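Local atomic coordinates of benzyl alcohol dehydrogenase (Acinetobacter calcoaceticus, PDB entry 1F8F), a protein that catalyses the NAD-dependent oxidation of benzyl alcohol to the aldehyde and probably, as a zinc-containing medium-chain dehydrogenase, uses metal-assisted hydride transfer. Residues I8-P13 against F19-L24; I165-P170 against V343-F348; Q245-A250 against L272-D277. All coordinates share one frame; numbering follows the deposited sequence.

Contact 1 (I8-P13 against F19-L24); sequences IAAVTP and FELQAL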
ATOM      1  N   ILE A   8      15.820  -3.777 -45.796  1.00 41.66           N
ATOM      2  CA  ILE A   8      17.127  -3.243 -45.435  1.00 39.43           C
ATOM      3  C   ILE A   8      17.260  -3.169 -43.914  1.00 39.21           C
ATOM      4  O   ILE A   8      16.351  -2.623 -43.284  1.00 39.48           O
ATOM      5  CB  ILE A   8      17.334  -1.792 -45.981  1.00 37.87           C
ATOM      6  CG1 ILE A   8      17.176  -1.655 -47.500  1.00 34.85           C
ATOM      7  CG2 ILE A   8      18.666  -1.205 -45.500  1.00 35.71           C
ATOM      8  CD1 ILE A   8      17.972  -2.610 -48.374  1.00 32.74           C
ATOM      9  N   ALA A   9      18.310  -3.639 -43.275  1.00 39.26           N
ATOM     10  CA  ALA A   9      18.422  -3.513 -41.820  1.00 41.15           C
ATOM     11  C   ALA A   9      19.859  -3.238 -41.443  1.00 40.27           C
ATOM     12  O   ALA A   9      20.700  -3.810 -42.108  1.00 41.41           O
ATOM     13  CB  ALA A   9      17.989  -4.778 -41.084  1.00 39.49           C
ATOM     14  N   ALA A  10      20.131  -2.533 -40.383  1.00 41.12           N
ATOM     15  CA  ALA A  10      21.472  -2.275 -39.917  1.00 43.12           C
ATOM     16  C   ALA A  10      21.997  -3.442 -39.090  1.00 45.50           C
ATOM     17  O   ALA A  10      21.477  -3.704 -37.993  1.00 47.99           O
ATOM     18  CB  ALA A  10      21.468  -0.997 -39.067  1.00 41.63           C
ATOM     19  N   VAL A  11      23.095  -4.081 -39.472  1.00 45.89           N
ATOM     20  CA  VAL A  11      23.684  -5.203 -38.770  1.00 43.48           C
ATOM     21  C   VAL A  11      24.906  -4.859 -37.939  1.00 44.91           C
ATOM     22  O   VAL A  11      25.763  -4.068 -38.367  1.00 45.23           O
ATOM     23  CB  VAL A  11      24.073  -6.257 -39.835  1.00 42.94           C
ATOM     24  CG1 VAL A  11      24.927  -7.352 -39.196  1.00 42.80           C
ATOM     25  CG2 VAL A  11      22.876  -6.849 -40.564  1.00 38.33           C
ATOM     26  N   THR A  12      25.050  -5.421 -36.739  1.00 43.64           N
ATOM     27  CA  THR A  12      26.225  -5.222 -35.920  1.00 45.64           C
ATOM     28  C   THR A  12      27.071  -6.489 -36.020  1.00 48.90           C
ATOM     29  O   THR A  12      26.829  -7.433 -35.284  1.00 47.59           O
ATOM     30  CB  THR A  12      25.831  -4.951 -34.469  1.00 42.97           C
ATOM     31  OG1 THR A  12      25.154  -3.697 -34.313  1.00 42.57           O
ATOM     32  CG2 THR A  12      27.063  -4.901 -33.594  1.00 42.53           C
ATOM     33  N   PRO A  13      28.042  -6.558 -36.931  1.00 51.88           N
ATOM     34  CA  PRO A  13      28.812  -7.755 -37.208  1.00 51.32           C
ATOM     35  C   PRO A  13      29.743  -8.269 -36.153  1.00 51.03           C
ATOM     36  O   PRO A  13      29.926  -9.486 -36.219  1.00 51.09           O
ATOM     37  CB  PRO A  13      29.553  -7.469 -38.519  1.00 51.55           C
ATOM     38  CG  PRO A  13      28.688  -6.422 -39.136  1.00 53.02           C
ATOM     39  CD  PRO A  13      28.381  -5.516 -37.938  1.00 52.78           C
ATOM     40  N   PHE A  19      27.592  -0.126 -37.320  1.00 40.94           N
ATOM     41  CA  PHE A  19      26.391  -0.571 -38.046  1.00 41.29           C
ATOM     42  C   PHE A  19      26.685  -0.420 -39.555  1.00 42.83           C
ATOM     43  O   PHE A  19      27.281   0.587 -40.014  1.00 39.17           O
ATOM     44  CB  PHE A  19      25.165   0.272 -37.665  1.00 41.35           C
ATOM     45  CG  PHE A  19      24.784   0.294 -36.210  1.00 41.62           C
ATOM     46  CD1 PHE A  19      23.955  -0.696 -35.669  1.00 39.77           C
ATOM     47  CD2 PHE A  19      25.294   1.248 -35.360  1.00 40.84           C
ATOM     48  CE1 PHE A  19      23.653  -0.689 -34.324  1.00 38.66           C
ATOM     49  CE2 PHE A  19      24.990   1.234 -33.997  1.00 40.62           C
ATOM     50  CZ  PHE A  19      24.182   0.259 -33.478  1.00 37.42           C
ATOM     51  N   GLU A  20      26.231  -1.357 -40.376  1.00 43.23           N
ATOM     52  CA  GLU A  20      26.355  -1.369 -41.826  1.00 44.00           C
ATOM     53  C   GLU A  20      24.975  -1.768 -42.382  1.00 43.52           C
ATOM     54  O   GLU A  20      24.376  -2.691 -41.811  1.00 41.25           O
ATOM     55  CB  GLU A  20      27.326  -2.397 -42.391  1.00 45.85           C
ATOM     56  CG  GLU A  20      28.646  -2.754 -41.777  1.00 47.85           C
ATOM     57  CD  GLU A  20      29.164  -4.163 -42.044  1.00 50.42           C
ATOM     58  OE1 GLU A  20      28.652  -4.892 -42.938  1.00 49.28           O
ATOM     59  OE2 GLU A  20      30.117  -4.596 -41.323  1.00 49.96           O
ATOM     60  N   LEU A  21      24.509  -1.172 -43.455  1.00 42.92           N
ATOM     61  CA  LEU A  21      23.198  -1.521 -43.994  1.00 44.40           C
ATOM     62  C   LEU A  21      23.289  -2.768 -44.859  1.00 45.96           C
ATOM     63  O   LEU A  21      24.254  -2.874 -45.627  1.00 46.54           O
ATOM     64  CB  LEU A  21      22.632  -0.305 -44.741  1.00 44.17           C
ATOM     65  CG  LEU A  21      22.185   0.871 -43.879  1.00 43.60           C
ATOM     66  CD1 LEU A  21      21.483   1.959 -44.679  1.00 42.87           C
ATOM     67  CD2 LEU A  21      21.320   0.429 -42.703  1.00 41.13           C
ATOM     68  N   GLN A  22      22.398  -3.737 -44.732  1.00 46.26           N
ATOM     69  CA  GLN A  22      22.473  -4.986 -45.477  1.00 47.64           C
ATOM     70  C   GLN A  22      21.114  -5.366 -46.037  1.00 47.08           C
ATOM     71  O   GLN A  22      20.118  -4.836 -45.550  1.00 47.19           O
ATOM     72  CB  GLN A  22      23.027  -6.130 -44.617  1.00 49.07           C
ATOM     73  CG  GLN A  22      24.496  -6.164 -44.328  1.00 50.82           C
ATOM     74  CD  GLN A  22      25.093  -7.263 -43.496  1.00 52.83           C
ATOM     75  OE1 GLN A  22      24.525  -8.332 -43.223  1.00 54.21           O
ATOM     76  NE2 GLN A  22      26.331  -7.101 -43.015  1.00 52.98           N
ATOM     77  N   ALA A  23      21.044  -6.214 -47.062  1.00 47.56           N
ATOM     78  CA  ALA A  23      19.744  -6.637 -47.572  1.00 49.14           C
ATOM     79  C   ALA A  23      19.359  -7.986 -46.930  1.00 48.84           C
ATOM     80  O   ALA A  23      20.175  -8.916 -46.952  1.00 46.82           O
ATOM     81  CB  ALA A  23      19.729  -6.801 -49.083  1.00 50.09           C
ATOM     82  N   LEU A  24      18.154  -8.037 -46.344  1.00 47.58           N
ATOM     83  CA  LEU A  24      17.700  -9.268 -45.688  1.00 45.67           C
ATOM     84  C   LEU A  24      16.238  -9.590 -45.989  1.00 46.59           C
ATOM     85  O   LEU A  24      15.502  -8.895 -46.715  1.00 45.10           O
ATOM     86  CB  LEU A  24      17.940  -9.153 -44.200  1.00 44.05           C
ATOM     87  CG  LEU A  24      19.212  -8.787 -43.476  1.00 42.97           C
ATOM     88  CD1 LEU A  24      18.991  -8.803 -41.950  1.00 41.24           C
ATOM     89  CD2 LEU A  24      20.433  -9.650 -43.680  1.00 42.68           C
TER
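Ile8-Val11 and Glu20-Leu24 run antiparallel, with Ala9 facing Gln22 and Val11 facing Glu20 in hydrogen-bonded pairs, and the short strand axes are turned by 135° from one direction to the other. Ala9 and Gln22 exchange two bonds: Ala9 N to Gln22 O and Gln22 N to Ala9 O are both 3.1 Å. Val11 N reaches Glu20 O at 3.0 Å, while the return bond from Glu20 N to Val11 O is weak. Next along, the hydroxyl of Thr12 lies beside the Phe19 ring, OG1 3.4 Å from CE1.

This is the beta hairpin at the start of the chain. Strand 5-11 also bonds through its backbone at Ala10 to Phe145, and Asn352 ND2 is hydrogen-bonded to Phe19 O, where strand 20-26 begins.

Val11 and Gln22 share one face with Ala9 and Glu20. The extended Gln22 chain crosses Val11 at about a right angle, its OE1 3.5 Å from Val11 CG2. The amide lies over Val11, and its NE2 donates to Glu20 OE1 from above the carboxylate plane, which fixes the rotation of the amide. The second oxygen, Glu20 OE2, presses against Pro13 CG at 3.2 Å. On the other face the contacts are apolar: Ala10 CB meets Leu21 CD2 at 3.9 Å, and Ile8 CG2 lies across Leu21 CB.

Contact 2 (I165-P170 against V343-F348); sequences IELLGP and VKFYAF
Glu166 lays its aliphatic part against the CE1-CZ end of the Phe345 ring, and this side chain is the one to follow. Its CB comes first, 4.2 Å from Phe345 CE1. CG is placed between the backbone N and the carbonyl carbon (chi1 60°), a crowded position that sets it close to two ring atoms at once: Phe345 CZ and CE1 are each 3.9 Å from Glu166 CG. The chain then bends at chi2 (-97°), so that CD swings off and neither carboxylate oxygen comes within 4.2 Å of the strand. The carboxylate plane ends up 59° from that of the ring, and the two side chains cross at about a right angle. Methylenes, not charge, do the touching here.

Leu167 follows a different course. Its CG stands opposite the backbone N, and CD1 is carried over to Val343 CG1 at 4.1 Å, with Phe345 CZ at 4.3 Å. A single methyl therefore fits against both strand residues, obliquely along Val343. No hydrogen bond joins the two segments.

Val343 and Phe345 point to the same side because they are two residues apart on a strand. Lys369 adds a cation-pi contact to the Phe345 ring. Ile367 of strand 365-369 touches both Val343 and Pro170, so it meets the two segments from the neighbouring strand.

The strand 343-347 runs parallel to 365-369 in the mixed sheet that includes the GroES-like part of the chain, and the helically wound turn 165-170 leads on to Cys173, a ligand of one zinc ion: the catalytic-domain arrangement of medium-chain alcohol dehydrogenases, in which the chain's C-terminal part returns to the N-terminal one.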
ATOM      1  N   ILE A 165       4.017   9.783 -35.835  1.00 33.93           N
ATOM      2  CA  ILE A 165       4.450   8.504 -35.274  1.00 30.92           C
ATOM      3  C   ILE A 165       5.950   8.363 -35.113  1.00 32.97           C
ATOM      4  O   ILE A 165       6.522   7.521 -34.383  1.00 30.62           O
ATOM      5  CB  ILE A 165       3.862   7.335 -36.097  1.00 30.64           C
ATOM      6  CG1 ILE A 165       4.163   5.921 -35.555  1.00 25.65           C
ATOM      7  CG2 ILE A 165       4.336   7.411 -37.545  1.00 27.69           C
ATOM      8  CD1 ILE A 165       3.622   5.712 -34.169  1.00 24.29           C
ATOM      9  N   GLU A 166       6.776   9.203 -35.754  1.00 31.59           N
ATOM     10  CA  GLU A 166       8.234   9.090 -35.699  1.00 33.10           C
ATOM     11  C   GLU A 166       8.886   9.462 -34.367  1.00 31.33           C
ATOM     12  O   GLU A 166       9.903   8.952 -33.942  1.00 31.30           O
ATOM     13  CB  GLU A 166       8.918   9.872 -36.826  1.00 36.15           C
ATOM     14  CG  GLU A 166       8.611  11.355 -36.794  1.00 40.18           C
ATOM     15  CD  GLU A 166       7.494  11.765 -37.709  1.00 45.49           C
ATOM     16  OE1 GLU A 166       6.426  11.070 -37.824  1.00 46.45           O
ATOM     17  OE2 GLU A 166       7.607  12.846 -38.345  1.00 49.15           O
ATOM     18  N   LEU A 167       8.183  10.323 -33.639  1.00 28.75           N
ATOM     19  CA  LEU A 167       8.547  10.778 -32.304  1.00 30.36           C
ATOM     20  C   LEU A 167       8.255   9.838 -31.149  1.00 29.68           C
ATOM     21  O   LEU A 167       8.825  10.059 -30.068  1.00 26.94           O
ATOM     22  CB  LEU A 167       7.693  12.050 -32.188  1.00 34.80           C
ATOM     23  CG  LEU A 167       7.963  13.182 -31.243  1.00 40.20           C
ATOM     24  CD1 LEU A 167       9.430  13.582 -31.154  1.00 39.48           C
ATOM     25  CD2 LEU A 167       7.150  14.420 -31.655  1.00 41.52           C
ATOM     26  N   LEU A 168       7.414   8.795 -31.262  1.00 28.06           N
ATOM     27  CA  LEU A 168       7.063   7.922 -30.119  1.00 28.17           C
ATOM     28  C   LEU A 168       7.784   6.649 -29.809  1.00 26.17           C
ATOM     29  O   LEU A 168       7.689   6.097 -28.681  1.00 26.39           O
ATOM     30  CB  LEU A 168       5.578   7.516 -30.250  1.00 28.36           C
ATOM     31  CG  LEU A 168       4.612   8.700 -30.392  1.00 31.50           C
ATOM     32  CD1 LEU A 168       3.213   8.124 -30.459  1.00 31.78           C
ATOM     33  CD2 LEU A 168       4.706   9.707 -29.233  1.00 30.45           C
ATOM     34  N   GLY A 169       8.645   6.113 -30.696  1.00 25.25           N
ATOM     35  CA  GLY A 169       9.462   4.947 -30.399  1.00 22.46           C
ATOM     36  C   GLY A 169      10.113   4.937 -29.030  1.00 24.50           C
ATOM     37  O   GLY A 169      10.141   3.936 -28.265  1.00 24.51           O
ATOM     38  N   PRO A 170      10.828   5.998 -28.658  1.00 23.18           N
ATOM     39  CA  PRO A 170      11.562   6.092 -27.397  1.00 21.57           C
ATOM     40  C   PRO A 170      10.727   5.842 -26.168  1.00 23.23           C
ATOM     41  O   PRO A 170      11.201   5.419 -25.103  1.00 19.44           O
ATOM     42  CB  PRO A 170      12.116   7.531 -27.431  1.00 21.92           C
ATOM     43  CG  PRO A 170      12.329   7.755 -28.918  1.00 21.73           C
ATOM     44  CD  PRO A 170      11.038   7.209 -29.506  1.00 20.51           C
ATOM     45  N   VAL A 343      14.832  15.259 -28.018  1.00 27.85           N
ATOM     46  CA  VAL A 343      15.061  14.592 -29.287  1.00 30.58           C
ATOM     47  C   VAL A 343      15.768  15.260 -30.438  1.00 29.84           C
ATOM     48  O   VAL A 343      15.390  16.408 -30.695  1.00 29.75           O
ATOM     49  CB  VAL A 343      13.639  14.111 -29.750  1.00 29.72           C
ATOM     50  CG1 VAL A 343      13.511  13.679 -31.172  1.00 29.52           C
ATOM     51  CG2 VAL A 343      13.305  12.903 -28.825  1.00 30.29           C
ATOM     52  N   LYS A 344      16.618  14.496 -31.158  1.00 28.35           N
ATOM     53  CA  LYS A 344      17.193  14.998 -32.412  1.00 31.78           C
ATOM     54  C   LYS A 344      17.185  13.895 -33.489  1.00 30.71           C
ATOM     55  O   LYS A 344      17.596  12.754 -33.255  1.00 27.93           O
ATOM     56  CB  LYS A 344      18.600  15.550 -32.223  1.00 35.48           C
ATOM     57  CG  LYS A 344      19.302  16.052 -33.471  1.00 40.83           C
ATOM     58  CD  LYS A 344      20.798  16.294 -33.258  1.00 44.50           C
ATOM     59  CE  LYS A 344      21.514  17.128 -34.306  1.00 45.33           C
ATOM     60  NZ  LYS A 344      21.562  16.448 -35.637  1.00 47.65           N
ATOM     61  N   PHE A 345      16.662  14.166 -34.678  1.00 29.61           N
ATOM     62  CA  PHE A 345      16.526  13.218 -35.774  1.00 31.01           C
ATOM     63  C   PHE A 345      17.747  13.055 -36.672  1.00 30.81           C
ATOM     64  O   PHE A 345      18.417  14.035 -36.987  1.00 32.05           O
ATOM     65  CB  PHE A 345      15.338  13.636 -36.643  1.00 31.31           C
ATOM     66  CG  PHE A 345      13.973  13.519 -36.046  1.00 33.44           C
ATOM     67  CD1 PHE A 345      13.356  12.301 -35.862  1.00 32.36           C
ATOM     68  CD2 PHE A 345      13.244  14.669 -35.717  1.00 33.42           C
ATOM     69  CE1 PHE A 345      12.077  12.189 -35.328  1.00 32.46           C
ATOM     70  CE2 PHE A 345      11.968  14.577 -35.181  1.00 33.85           C
ATOM     71  CZ  PHE A 345      11.376  13.326 -34.975  1.00 33.54           C
ATOM     72  N   TYR A 346      18.150  11.866 -37.079  1.00 31.56           N
ATOM     73  CA  TYR A 346      19.250  11.590 -37.971  1.00 31.68           C
ATOM     74  C   TYR A 346      18.773  10.751 -39.155  1.00 33.93           C
ATOM     75  O   TYR A 346      17.819  10.013 -38.882  1.00 33.58           O
ATOM     76  CB  TYR A 346      20.270  10.751 -37.180  1.00 31.51           C
ATOM     77  CG  TYR A 346      20.984  11.461 -36.050  1.00 32.58           C
ATOM     78  CD1 TYR A 346      20.374  11.687 -34.819  1.00 33.01           C
ATOM     79  CD2 TYR A 346      22.280  11.910 -36.239  1.00 32.44           C
ATOM     80  CE1 TYR A 346      21.043  12.335 -33.793  1.00 32.47           C
ATOM     81  CE2 TYR A 346      22.948  12.577 -35.222  1.00 31.87           C
ATOM     82  CZ  TYR A 346      22.331  12.786 -33.997  1.00 32.72           C
ATOM     83  OH  TYR A 346      23.019  13.462 -32.995  1.00 29.22           O
ATOM     84  N   ALA A 347      19.412  10.735 -40.320  1.00 30.90           N
ATOM     85  CA  ALA A 347      19.029   9.807 -41.384  1.00 31.10           C
ATOM     86  C   ALA A 347      19.520   8.385 -41.117  1.00 31.78           C
ATOM     87  O   ALA A 347      20.570   8.195 -40.445  1.00 31.79           O
ATOM     88  CB  ALA A 347      19.673  10.295 -42.691  1.00 30.22           C
ATOM     89  N   PHE A 348      18.910   7.341 -41.699  1.00 31.62           N
ATOM     90  CA  PHE A 348      19.343   5.964 -41.526  1.00 32.35           C
ATOM     91  C   PHE A 348      20.821   5.740 -41.822  1.00 33.60           C
ATOM     92  O   PHE A 348      21.537   5.116 -41.048  1.00 31.58           O
ATOM     93  CB  PHE A 348      18.504   5.027 -42.404  1.00 35.06           C
ATOM     94  CG  PHE A 348      18.437   3.590 -41.958  1.00 33.51           C
ATOM     95  CD1 PHE A 348      18.906   3.184 -40.721  1.00 33.83           C
ATOM     96  CD2 PHE A 348      17.840   2.639 -42.766  1.00 32.63           C
ATOM     97  CE1 PHE A 348      18.831   1.860 -40.306  1.00 34.11           C
ATOM     98  CE2 PHE A 348      17.755   1.311 -42.379  1.00 32.66           C
ATOM     99  CZ  PHE A 348      18.256   0.918 -41.151  1.00 34.18           C
TER

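Contact 3 (Q245-A250 against L272-D277); sequences QDPVAA and LKQGVD
The flat carboxamide of Gln274 has Pro247 CG above one of its faces, over the oxygen end, with OE1 3.7 Å away. The proline and the glutamine side chain cross at about a right angle, and Trp197 of strand 193-197 touches both. At its oxygen, Gln274 OE1 also accepts from a water at 3.2 Å. The same water lies 2.5 Å from Asp246 OD1; that distance is too short to trust, so the bridge it suggests between the segments is tentative.

The second flat group, the Asp246 carboxylate, sits at the N-cap of helix 247-254. Its OD1 accepts from Val248 N at 2.9 Å and more distantly from Ala249 N, both weak bonds, so this oxygen faces the first turn of the helix, and probably the water as well. The helix end probably stabilises the negative charge.

Van der Waals contact comes from Val248, whose two methyls part over the partner helix. CG1, anti to the backbone N (chi1 -175°), goes to Asp277 CB at 4.1 Å; CG2 settles 3.8 Å from Gln274 CG and 3.7 Å from Gln274 O. Asp277 spends only its CB here. Its carboxylate, the third flat group, turns to Lys273 one helical turn back, where NZ meets the syn lone pair of OD2 in a 3.0 Å salt bridge.

On its far side helix 269-277 reaches the second subunit, Leu272 packing on Val301 of that chain. Helix 247-254 leads from strand 238-241 to strand 259-264, passing over strands between them, and helix 269-277 follows that second strand: neighbouring helices on one side of a parallel sheet with strand order 3-2-1-4-5-6, the Rossmann fold that binds NAD.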
ATOM      1  N   GLN A 245      31.358  20.562  -7.046  1.00 43.70           N
ATOM      2  CA  GLN A 245      30.658  20.761  -5.765  1.00 41.19           C
ATOM      3  C   GLN A 245      30.441  19.435  -5.040  1.00 37.70           C
ATOM      4  O   GLN A 245      30.359  18.374  -5.686  1.00 37.83           O
ATOM      5  CB  GLN A 245      29.310  21.448  -6.032  1.00 41.64           C
ATOM      6  CG  GLN A 245      29.179  22.558  -7.052  1.00 40.37           C
ATOM      7  CD  GLN A 245      27.779  22.998  -7.479  1.00 39.08           C
ATOM      8  OE1 GLN A 245      27.366  22.910  -8.653  1.00 36.73           O
ATOM      9  NE2 GLN A 245      27.034  23.514  -6.497  1.00 34.40           N
ATOM     10  N   ASP A 246      30.456  19.363  -3.722  1.00 33.56           N
ATOM     11  CA  ASP A 246      30.098  18.085  -3.068  1.00 30.75           C
ATOM     12  C   ASP A 246      28.552  18.033  -3.166  1.00 28.03           C
ATOM     13  O   ASP A 246      27.827  18.843  -2.587  1.00 29.64           O
ATOM     14  CB  ASP A 246      30.532  18.075  -1.625  1.00 30.61           C
ATOM     15  CG  ASP A 246      29.995  16.887  -0.842  1.00 32.60           C
ATOM     16  OD1 ASP A 246      29.130  16.188  -1.377  1.00 30.31           O
ATOM     17  OD2 ASP A 246      30.437  16.646   0.319  1.00 33.28           O
ATOM     18  N   PRO A 247      28.009  17.130  -3.945  1.00 25.74           N
ATOM     19  CA  PRO A 247      26.580  16.951  -4.131  1.00 24.78           C
ATOM     20  C   PRO A 247      25.811  16.500  -2.915  1.00 24.54           C
ATOM     21  O   PRO A 247      24.749  17.028  -2.592  1.00 25.53           O
ATOM     22  CB  PRO A 247      26.551  15.937  -5.283  1.00 23.35           C
ATOM     23  CG  PRO A 247      27.740  15.082  -5.088  1.00 24.31           C
ATOM     24  CD  PRO A 247      28.789  16.060  -4.627  1.00 24.58           C
ATOM     25  N   VAL A 248      26.334  15.647  -2.029  1.00 25.20           N
ATOM     26  CA  VAL A 248      25.629  15.238  -0.820  1.00 25.29           C
ATOM     27  C   VAL A 248      25.253  16.407   0.086  1.00 28.41           C
ATOM     28  O   VAL A 248      24.134  16.605   0.637  1.00 25.70           O
ATOM     29  CB  VAL A 248      26.432  14.148  -0.122  1.00 26.80           C
ATOM     30  CG1 VAL A 248      25.723  13.563   1.102  1.00 25.80           C
ATOM     31  CG2 VAL A 248      26.687  12.979  -1.099  1.00 24.30           C
ATOM     32  N   ALA A 249      26.280  17.243   0.310  1.00 29.13           N
ATOM     33  CA  ALA A 249      26.186  18.382   1.193  1.00 28.06           C
ATOM     34  C   ALA A 249      25.201  19.386   0.568  1.00 26.62           C
ATOM     35  O   ALA A 249      24.397  19.894   1.327  1.00 23.33           O
ATOM     36  CB  ALA A 249      27.539  19.057   1.374  1.00 30.93           C
ATOM     37  N   ALA A 250      25.330  19.560  -0.753  1.00 25.48           N
ATOM     38  CA  ALA A 250      24.386  20.494  -1.369  1.00 25.54           C
ATOM     39  C   ALA A 250      22.975  19.925  -1.214  1.00 23.84           C
ATOM     40  O   ALA A 250      22.087  20.610  -0.700  1.00 24.69           O
ATOM     41  CB  ALA A 250      24.814  20.810  -2.798  1.00 23.03           C
ATOM     42  N   LEU A 272      26.394   5.970  -6.615  1.00 32.17           N
ATOM     43  CA  LEU A 272      25.275   5.274  -5.998  1.00 32.77           C
ATOM     44  C   LEU A 272      25.368   5.299  -4.464  1.00 33.35           C
ATOM     45  O   LEU A 272      24.329   5.635  -3.866  1.00 32.20           O
ATOM     46  CB  LEU A 272      25.197   3.860  -6.541  1.00 31.77           C
ATOM     47  CG  LEU A 272      24.149   2.873  -6.065  1.00 32.17           C
ATOM     48  CD1 LEU A 272      24.213   1.574  -6.881  1.00 33.30           C
ATOM     49  CD2 LEU A 272      24.276   2.421  -4.604  1.00 31.84           C
ATOM     50  N   LYS A 273      26.562   5.182  -3.881  1.00 33.42           N
ATOM     51  CA  LYS A 273      26.641   5.333  -2.412  1.00 35.63           C
ATOM     52  C   LYS A 273      26.216   6.748  -2.000  1.00 35.14           C
ATOM     53  O   LYS A 273      25.461   6.951  -1.044  1.00 33.76           O
ATOM     54  CB  LYS A 273      28.017   4.994  -1.847  1.00 35.29           C
ATOM     55  CG  LYS A 273      28.105   5.268  -0.326  1.00 35.65           C
ATOM     56  CD  LYS A 273      29.524   5.045   0.150  1.00 37.81           C
ATOM     57  CE  LYS A 273      29.746   5.081   1.641  1.00 36.44           C
ATOM     58  NZ  LYS A 273      29.530   6.434   2.209  1.00 35.97           N
ATOM     59  N   GLN A 274      26.695   7.753  -2.758  1.00 33.88           N
ATOM     60  CA  GLN A 274      26.380   9.171  -2.578  1.00 31.71           C
ATOM     61  C   GLN A 274      24.872   9.391  -2.513  1.00 29.32           C
ATOM     62  O   GLN A 274      24.336  10.169  -1.738  1.00 28.52           O
ATOM     63  CB  GLN A 274      26.970  10.042  -3.708  1.00 31.24           C
ATOM     64  CG  GLN A 274      28.373  10.528  -3.390  1.00 34.59           C
ATOM     65  CD  GLN A 274      29.126  11.274  -4.466  1.00 36.22           C
ATOM     66  OE1 GLN A 274      29.892  12.207  -4.164  1.00 38.79           O
ATOM     67  NE2 GLN A 274      28.945  10.970  -5.733  1.00 34.33           N
ATOM     68  N   GLY A 275      24.182   8.753  -3.457  1.00 28.64           N
ATOM     69  CA  GLY A 275      22.742   8.762  -3.543  1.00 28.39           C
ATOM     70  C   GLY A 275      22.040   8.181  -2.306  1.00 26.56           C
ATOM     71  O   GLY A 275      21.089   8.831  -1.868  1.00 25.69           O
ATOM     72  N   VAL A 276      22.496   7.099  -1.714  1.00 26.79           N
ATOM     73  CA  VAL A 276      21.919   6.564  -0.465  1.00 25.10           C
ATOM     74  C   VAL A 276      22.268   7.518   0.649  1.00 25.37           C
ATOM     75  O   VAL A 276      21.350   7.931   1.377  1.00 26.25           O
ATOM     76  CB  VAL A 276      22.424   5.136  -0.157  1.00 23.05           C
ATOM     77  CG1 VAL A 276      21.739   4.548   1.066  1.00 23.28           C
ATOM     78  CG2 VAL A 276      22.140   4.208  -1.313  1.00 20.24           C
ATOM     79  N   ASP A 277      23.503   8.032   0.756  1.00 25.10           N
ATOM     80  CA  ASP A 277      23.829   9.012   1.796  1.00 24.59           C
ATOM     81  C   ASP A 277      23.000  10.279   1.759  1.00 23.46           C
ATOM     82  O   ASP A 277      22.815  10.945   2.791  1.00 21.33           O
ATOM     83  CB  ASP A 277      25.294   9.499   1.678  1.00 28.73           C
ATOM     84  CG  ASP A 277      26.315   8.415   1.898  1.00 30.93           C
ATOM     85  OD1 ASP A 277      26.004   7.320   2.385  1.00 32.28           O
ATOM     86  OD2 ASP A 277      27.512   8.516   1.591  1.00 33.19           O
TER
HETATM   87  O   HOH W   1      30.080  13.871  -1.398  1.00 43.71           O

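Contacts 1 and 2 are neighbours, their centres 19 Å apart, and Phe348 joins them: its CZ lies 3.5 Å from Leu21 CD2, so the end of segment 343-348 packs on the hairpin. Both belong to the catalytic part of the chain, with the side chains of Phe19 and Val343 about 12 and 13 Å from a bound zinc ion. Contact 3 stands apart in the coenzyme-binding part, its centre 35 Å from that of contact 2 and 43 Å from that of contact 1, yet in sequence it is nested inside the loop that contact 2 closes. The Gln274 side chain comes within about 7 Å of a bound NAD, against about 11 Å for Val343.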